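Local atomic coordinates of proton-dependent oligopeptide transporter family protein (Xanthomonas campestris, PDB entry 6EI3), a protein that probably imports small peptides across the membrane by coupling their uptake to proton movement, as in other POT-family members of the major facilitator superfamily. Residues 59-64 with 110-115; 287-292 with 423-428. All blocks are in the same frame, centred on the assembly; numbering follows the deposited sequence.

Contact 1 (59-64 with 110-115); sequences FFFPLL and IAFGAG. With 78M ((2S)-2,3-dihydroxypropyl(7Z)-pentadec-7-enoate), chain G; 78M ((2S)-2,3-dihydroxypropyl(7Z)-pentadec-7-enoate), chain R.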
loop_
_atom_site.group_PDB
_atom_site.type_symbol
_atom_site.label_atom_id
_atom_site.label_comp_id
_atom_site.label_asym_id
_atom_site.label_seq_id
_atom_site.Cartn_x
_atom_site.Cartn_y
_atom_site.Cartn_z
ATOM N N PHE A 59 2.981 5.388 -1.013
ATOM C CA PHE A 59 3.721 4.141 -0.829
ATOM C C PHE A 59 5.031 4.087 -1.601
ATOM O O PHE A 59 5.799 3.142 -1.415
ATOM C CB PHE A 59 2.806 2.947 -1.124
ATOM C CG PHE A 59 1.900 2.679 0.059
ATOM C CD1 PHE A 59 0.694 3.362 0.204
ATOM C CD2 PHE A 59 2.240 1.727 1.015
ATOM C CE1 PHE A 59 -0.150 3.110 1.298
ATOM C CE2 PHE A 59 1.388 1.461 2.100
ATOM C CZ PHE A 59 0.207 2.168 2.239
ATOM N N PHE A 60 5.345 5.145 -2.365
ATOM C CA PHE A 60 6.635 5.239 -3.065
ATOM C C PHE A 60 7.638 6.077 -2.234
ATOM O O PHE A 60 8.794 5.671 -2.099
ATOM C CB PHE A 60 6.478 5.855 -4.470
ATOM C CG PHE A 60 7.811 6.178 -5.113
ATOM C CD1 PHE A 60 8.609 5.167 -5.649
ATOM C CD2 PHE A 60 8.315 7.476 -5.092
ATOM C CE1 PHE A 60 9.862 5.460 -6.205
ATOM C CE2 PHE A 60 9.578 7.764 -5.637
ATOM C CZ PHE A 60 10.338 6.753 -6.195
ATOM N N PHE A 61 7.196 7.262 -1.707
ATOM C CA PHE A 61 8.046 8.193 -0.956
ATOM C C PHE A 61 8.670 7.598 0.337
ATOM O O PHE A 61 9.733 8.105 0.683
ATOM C CB PHE A 61 7.372 9.545 -0.700
ATOM C CG PHE A 61 7.267 10.358 -1.971
ATOM C CD1 PHE A 61 8.409 10.731 -2.674
ATOM C CD2 PHE A 61 6.027 10.753 -2.461
ATOM C CE1 PHE A 61 8.311 11.471 -3.860
ATOM C CE2 PHE A 61 5.925 11.499 -3.648
ATOM C CZ PHE A 61 7.073 11.859 -4.335
ATOM N N PRO A 62 8.214 6.472 0.966
ATOM C CA PRO A 62 9.038 5.850 2.032
ATOM C C PRO A 62 10.477 5.607 1.592
ATOM O O PRO A 62 11.356 5.622 2.446
ATOM C CB PRO A 62 8.337 4.511 2.273
ATOM C CG PRO A 62 6.899 4.817 1.977
ATOM C CD PRO A 62 6.969 5.696 0.768
ATOM N N LEU A 63 10.733 5.404 0.265
ATOM C CA LEU A 63 12.095 5.200 -0.256
ATOM C C LEU A 63 12.977 6.417 0.075
ATOM O O LEU A 63 14.088 6.249 0.585
ATOM C CB LEU A 63 12.120 4.961 -1.789
ATOM C CG LEU A 63 11.668 3.590 -2.324
ATOM C CD1 LEU A 63 11.815 3.540 -3.858
ATOM C CD2 LEU A 63 12.520 2.435 -1.741
ATOM N N LEU A 64 12.458 7.637 -0.191
ATOM C CA LEU A 64 13.143 8.893 0.081
ATOM C C LEU A 64 13.265 9.161 1.580
ATOM O O LEU A 64 14.361 9.478 2.031
ATOM C CB LEU A 64 12.476 10.070 -0.641
ATOM C CG LEU A 64 13.200 11.427 -0.545
ATOM C CD1 LEU A 64 14.550 11.421 -1.290
ATOM C CD2 LEU A 64 12.324 12.528 -1.079
ATOM N N ILE A 110 0.858 16.075 0.692
ATOM C CA ILE A 110 0.357 15.079 1.653
ATOM C C ILE A 110 0.966 13.743 1.331
ATOM O O ILE A 110 1.467 13.103 2.237
ATOM C CB ILE A 110 -1.200 15.006 1.699
ATOM C CG1 ILE A 110 -1.753 16.267 2.406
ATOM C CG2 ILE A 110 -1.683 13.725 2.446
ATOM C CD1 ILE A 110 -3.227 16.491 2.192
ATOM N N ALA A 111 0.973 13.334 0.031
ATOM C CA ALA A 111 1.557 12.057 -0.397
ATOM C C ALA A 111 3.041 11.978 0.008
ATOM O O ALA A 111 3.492 10.972 0.543
ATOM C CB ALA A 111 1.430 11.915 -1.910
ATOM N N PHE A 112 3.778 13.056 -0.253
ATOM C CA PHE A 112 5.197 13.187 0.058
ATOM C C PHE A 112 5.456 13.116 1.553
ATOM O O PHE A 112 6.355 12.382 1.981
ATOM C CB PHE A 112 5.721 14.520 -0.509
ATOM C CG PHE A 112 7.216 14.741 -0.445
ATOM C CD1 PHE A 112 8.067 14.103 -1.338
ATOM C CD2 PHE A 112 7.761 15.666 0.437
ATOM C CE1 PHE A 112 9.440 14.356 -1.323
ATOM C CE2 PHE A 112 9.134 15.940 0.431
ATOM C CZ PHE A 112 9.965 15.271 -0.438
ATOM N N GLY A 113 4.675 13.876 2.328
ATOM C CA GLY A 113 4.824 13.906 3.777
ATOM C C GLY A 113 4.501 12.581 4.442
ATOM O O GLY A 113 5.283 12.091 5.264
ATOM N N ALA A 114 3.325 12.006 4.095
ATOM C CA ALA A 114 2.831 10.745 4.643
ATOM C C ALA A 114 3.733 9.601 4.219
ATOM O O ALA A 114 3.996 8.708 5.017
ATOM C CB ALA A 114 1.401 10.481 4.182
ATOM N N GLY A 115 4.216 9.651 2.983
ATOM C CA GLY A 115 5.116 8.628 2.486
ATOM C C GLY A 115 6.472 8.662 3.170
ATOM O O GLY A 115 6.996 7.614 3.555
HETATM O O21 78M G . -6.037 12.829 -16.171
HETATM C C20 78M G . -5.410 14.023 -15.718
HETATM C C18 78M G . -5.354 14.057 -14.208
HETATM O O19 78M G . -6.652 14.325 -13.670
HETATM C C17 78M G . -4.363 15.068 -13.674
HETATM O O2 78M G . -3.555 14.392 -12.677
HETATM C C1 78M G . -3.929 14.463 -11.392
HETATM O O1 78M G . -4.965 14.938 -11.019
HETATM C C2 78M G . -2.904 13.841 -10.492
HETATM C C3 78M G . -2.790 14.496 -9.124
HETATM C C4 78M G . -2.411 13.489 -8.059
HETATM C C5 78M G . -1.827 14.082 -6.795
HETATM C C6 78M G . -1.023 13.080 -5.971
HETATM C C7 78M G . 0.383 12.920 -6.452
HETATM C C8 78M G . 1.313 12.151 -5.917
HETATM C C9 78M G . 2.726 12.017 -6.391
HETATM C C10 78M G . 2.969 10.773 -7.233
HETATM C C11 78M G . 4.436 10.383 -7.344
HETATM C C12 78M G . 4.647 9.132 -8.167
HETATM C C13 78M G . 6.022 8.505 -8.068
HETATM C C15 78M G . 7.482 6.595 -8.845
HETATM C C14 78M G . 6.088 7.154 -8.748
HETATM O O21 78M R . 13.592 9.074 -4.726
HETATM C C20 78M R . 13.907 10.415 -5.081
HETATM C C18 78M R . 12.652 11.223 -5.308
HETATM O O19 78M R . 12.059 10.872 -6.563
HETATM C C17 78M R . 12.893 12.713 -5.219
HETATM O O2 78M R . 11.565 13.284 -5.285
HETATM C C1 78M R . 11.429 14.613 -5.228
HETATM O O1 78M R . 12.273 15.366 -4.814
HETATM C C2 78M R . 10.114 15.038 -5.806
HETATM C C3 78M R . 9.123 15.562 -4.783
HETATM C C4 78M R . 8.442 16.830 -5.266
HETATM C C5 78M R . 7.123 17.144 -4.591
HETATM C C6 78M R . 5.926 16.389 -5.163
HETATM C C7 78M R . 4.664 17.047 -4.712
HETATM C C8 78M R . 3.653 17.489 -5.446
HETATM C C9 78M R . 3.425 17.389 -6.926
HETATM C C10 78M R . 1.930 17.526 -7.207
HETATM C C11 78M R . 1.574 17.868 -8.640
HETATM C C12 78M R . 0.311 18.703 -8.749
HETATM C C13 78M R . -0.039 19.123 -10.164
HETATM C C15 78M R . -1.585 20.499 -11.618
HETATM C C14 78M R . -1.031 20.272 -10.231
#
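The break between helices 40-60 and 62-95 rests on helix 100-117 through Phe61, Pro62 and Leu64, within what is consistent with the N-terminal bundle of a major facilitator fold. Phe61 and Phe112 form a T-shaped pair: centroids lie 5.0 Å apart, planes meet at 75°, and Phe112 CD1 sits over the centre of the Phe61 ring. Phe112 has CG anti to its backbone N (chi1 -172°), which sends its ring out beside Phe61 with one edge against that face. Across the ring, the opposite Phe61 face receives Phe60 CD2, offset toward the rim, so Phe61 is packed on both faces. Leu64 CD2 comes obliquely to the neighbouring ring atom, 3.4 Å from Phe112 CE1. Gly115, with no side chain, lets the two backbones come close, its CA 4.5 Å from Phe61 CA; a CB there would run into Phe61 CB. Pro62 N stands 3.1 Å from Gly115 O, but the proline nitrogen carries no hydrogen, and the pair is a packing contact. Two monoacylglycerol molecules pack against the aromatic rings. One puts its terminal C15 over the centre of the Phe60 ring, 3.7 Å from Phe60 CD1; the other brings C3 to 3.7 Å from Phe112 CE1. With aromatic and aliphatic carbons meeting acyl carbons, and no hydrogen bond between the segments, cohesion rests on shape and dispersion, and bound lipid extends the protein's apolar packing.

Contact 2 (287-292 with 423-428); sequences RALLRV and SQAPPS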
loop_
_atom_site.group_PDB
_atom_site.type_symbol
_atom_site.label_atom_id
_atom_site.label_comp_id
_atom_site.label_asym_id
_atom_site.label_seq_id
_atom_site.Cartn_x
_atom_site.Cartn_y
_atom_site.Cartn_z
ATOM N N ARG A 287 19.733 -13.824 -2.129
ATOM C CA ARG A 287 18.982 -14.830 -2.900
ATOM C C ARG A 287 17.563 -14.969 -2.323
ATOM O O ARG A 287 16.591 -15.006 -3.085
ATOM C CB ARG A 287 19.691 -16.198 -2.885
ATOM C CG ARG A 287 19.114 -17.155 -3.923
ATOM C CD ARG A 287 20.026 -18.313 -4.300
ATOM N NE ARG A 287 21.238 -17.910 -5.023
ATOM C CZ ARG A 287 21.293 -17.617 -6.320
ATOM N NH1 ARG A 287 20.189 -17.625 -7.059
ATOM N NH2 ARG A 287 22.446 -17.288 -6.883
ATOM N N ALA A 288 17.461 -15.038 -0.978
ATOM C CA ALA A 288 16.204 -15.136 -0.250
ATOM C C ALA A 288 15.346 -13.879 -0.503
ATOM O O ALA A 288 14.147 -14.008 -0.764
ATOM C CB ALA A 288 16.485 -15.304 1.234
ATOM N N LEU A 289 15.973 -12.677 -0.485
ATOM C CA LEU A 289 15.312 -11.389 -0.751
ATOM C C LEU A 289 14.722 -11.343 -2.164
ATOM O O LEU A 289 13.631 -10.810 -2.340
ATOM C CB LEU A 289 16.299 -10.214 -0.574
ATOM C CG LEU A 289 16.083 -9.200 0.563
ATOM C CD1 LEU A 289 14.626 -8.736 0.677
ATOM C CD2 LEU A 289 16.616 -9.711 1.872
ATOM N N LEU A 290 15.441 -11.885 -3.166
ATOM C CA LEU A 290 14.957 -11.920 -4.550
ATOM C C LEU A 290 13.777 -12.874 -4.738
ATOM O O LEU A 290 12.868 -12.574 -5.511
ATOM C CB LEU A 290 16.067 -12.196 -5.557
ATOM C CG LEU A 290 17.145 -11.120 -5.671
ATOM C CD1 LEU A 290 18.318 -11.625 -6.496
ATOM C CD2 LEU A 290 16.570 -9.777 -6.228
ATOM N N ARG A 291 13.766 -13.992 -4.004
ATOM C CA ARG A 291 12.640 -14.926 -4.012
ATOM C C ARG A 291 11.410 -14.243 -3.414
ATOM O O ARG A 291 10.310 -14.421 -3.925
ATOM C CB ARG A 291 12.981 -16.197 -3.232
ATOM C CG ARG A 291 13.957 -17.092 -3.960
ATOM C CD ARG A 291 13.969 -18.450 -3.306
ATOM N NE ARG A 291 15.145 -19.234 -3.677
ATOM C CZ ARG A 291 16.228 -19.355 -2.920
ATOM N NH1 ARG A 291 16.300 -18.735 -1.745
ATOM N NH2 ARG A 291 17.244 -20.104 -3.324
ATOM N N VAL A 292 11.614 -13.406 -2.372
ATOM C CA VAL A 292 10.575 -12.606 -1.700
ATOM C C VAL A 292 9.991 -11.584 -2.668
ATOM O O VAL A 292 8.771 -11.396 -2.702
ATOM C CB VAL A 292 11.110 -11.951 -0.391
ATOM C CG1 VAL A 292 10.306 -10.706 0.003
ATOM C CG2 VAL A 292 11.136 -12.958 0.744
ATOM N N SER A 423 10.477 -13.779 8.129
ATOM C CA SER A 423 10.912 -15.120 8.516
ATOM C C SER A 423 11.919 -15.735 7.537
ATOM O O SER A 423 12.683 -16.594 7.942
ATOM C CB SER A 423 9.701 -16.039 8.652
ATOM O OG SER A 423 9.251 -16.489 7.383
ATOM N N GLN A 424 11.899 -15.325 6.255
ATOM C CA GLN A 424 12.743 -15.876 5.169
ATOM C C GLN A 424 13.977 -15.043 4.851
ATOM O O GLN A 424 14.952 -15.564 4.353
ATOM C CB GLN A 424 11.911 -16.048 3.865
ATOM C CG GLN A 424 10.614 -16.843 4.031
ATOM C CD GLN A 424 10.907 -18.278 4.395
ATOM O OE1 GLN A 424 11.520 -19.025 3.630
ATOM N NE2 GLN A 424 10.533 -18.671 5.596
ATOM N N ALA A 425 13.909 -13.752 5.056
ATOM C CA ALA A 425 15.022 -12.861 4.740
ATOM C C ALA A 425 15.891 -12.646 5.994
ATOM O O ALA A 425 15.394 -12.873 7.101
ATOM C CB ALA A 425 14.460 -11.534 4.248
ATOM N N PRO A 426 17.175 -12.220 5.877
ATOM C CA PRO A 426 17.985 -12.003 7.097
ATOM C C PRO A 426 17.419 -10.870 7.953
ATOM O O PRO A 426 17.027 -9.850 7.377
ATOM C CB PRO A 426 19.367 -11.626 6.547
ATOM C CG PRO A 426 19.360 -12.032 5.142
ATOM C CD PRO A 426 17.956 -11.921 4.662
ATOM N N PRO A 427 17.319 -11.010 9.301
ATOM C CA PRO A 427 16.736 -9.922 10.120
ATOM C C PRO A 427 17.429 -8.561 9.980
ATOM O O PRO A 427 16.788 -7.531 10.159
ATOM C CB PRO A 427 16.800 -10.476 11.547
ATOM C CG PRO A 427 16.786 -11.953 11.360
ATOM C CD PRO A 427 17.652 -12.173 10.146
ATOM N N SER A 428 18.707 -8.556 9.593
ATOM C CA SER A 428 19.485 -7.344 9.348
ATOM C C SER A 428 19.026 -6.628 8.068
ATOM O O SER A 428 19.315 -5.438 7.901
ATOM C CB SER A 428 20.967 -7.681 9.240
ATOM O OG SER A 428 21.185 -8.563 8.152
#
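Gln424 OE1, on a residue whose backbone faces Ala288, is gripped by two donors, Tyr497 OH and Val500 N, while its amide nitrogen turns the other way. NE2 donates to Ser423 OG at 3.1 Å, nearly straight at 170°, with the hydroxyl only 4° out of the amide plane. Three partners thus fix the rotation of the amide, and Ser423 OG in turn is bonded to Phe420 O. The side chain folds at two successive torsions, which leads its amide away from helix 281-306, so the groups facing that helix are CB and the carbonyl. Gln424 O meets Ala288 CB at 3.5 Å, a small methyl set against the last carbonyl of helix 400-424, and Val292 CG2 is a looser neighbour 4.5 Å from Gln424 CB. Leu289 carries the rest of the contact with a single methyl: its CD2 lies 3.7 Å from Ala425 CB and 3.8 Å from Pro426 CD, spanning the point where the chain leaves the helix. Its chi1 of -114° departs from a staggered rotamer, suggesting some strain. Val432 and Val433 of helix 430-456 also touch this leucine. Ala288 and Ala425 come closest in the backbone, their CA atoms 5.6 Å apart. Here the end of one helix and its proline-containing turn are packed against the flank of another, an arrangement consistent with the C-terminal bundle of a major facilitator transporter.

Overall arrangement
Contact 1 closes before contact 2 opens along the chain, so the two are in series. Their centres lie 24 Å apart and their nearest atoms about 12 Å apart, without touching. Contact 1 joins helices 40-60, 62-95 and 100-117, probably in the N-terminal half, and lies about 11 Å from the centre of the chain; contact 2 joins helices 281-306 and 400-424, probably in the C-terminal half, farther out at about 20 Å. Helix 430-456 is a shared neighbour: Tyr438 meets Phe59 and Pro62, whereas Val432 and Val433 meet Leu289. It therefore spans from one contact to the other, consistent with the two six-helix halves of a major facilitator fold meeting here.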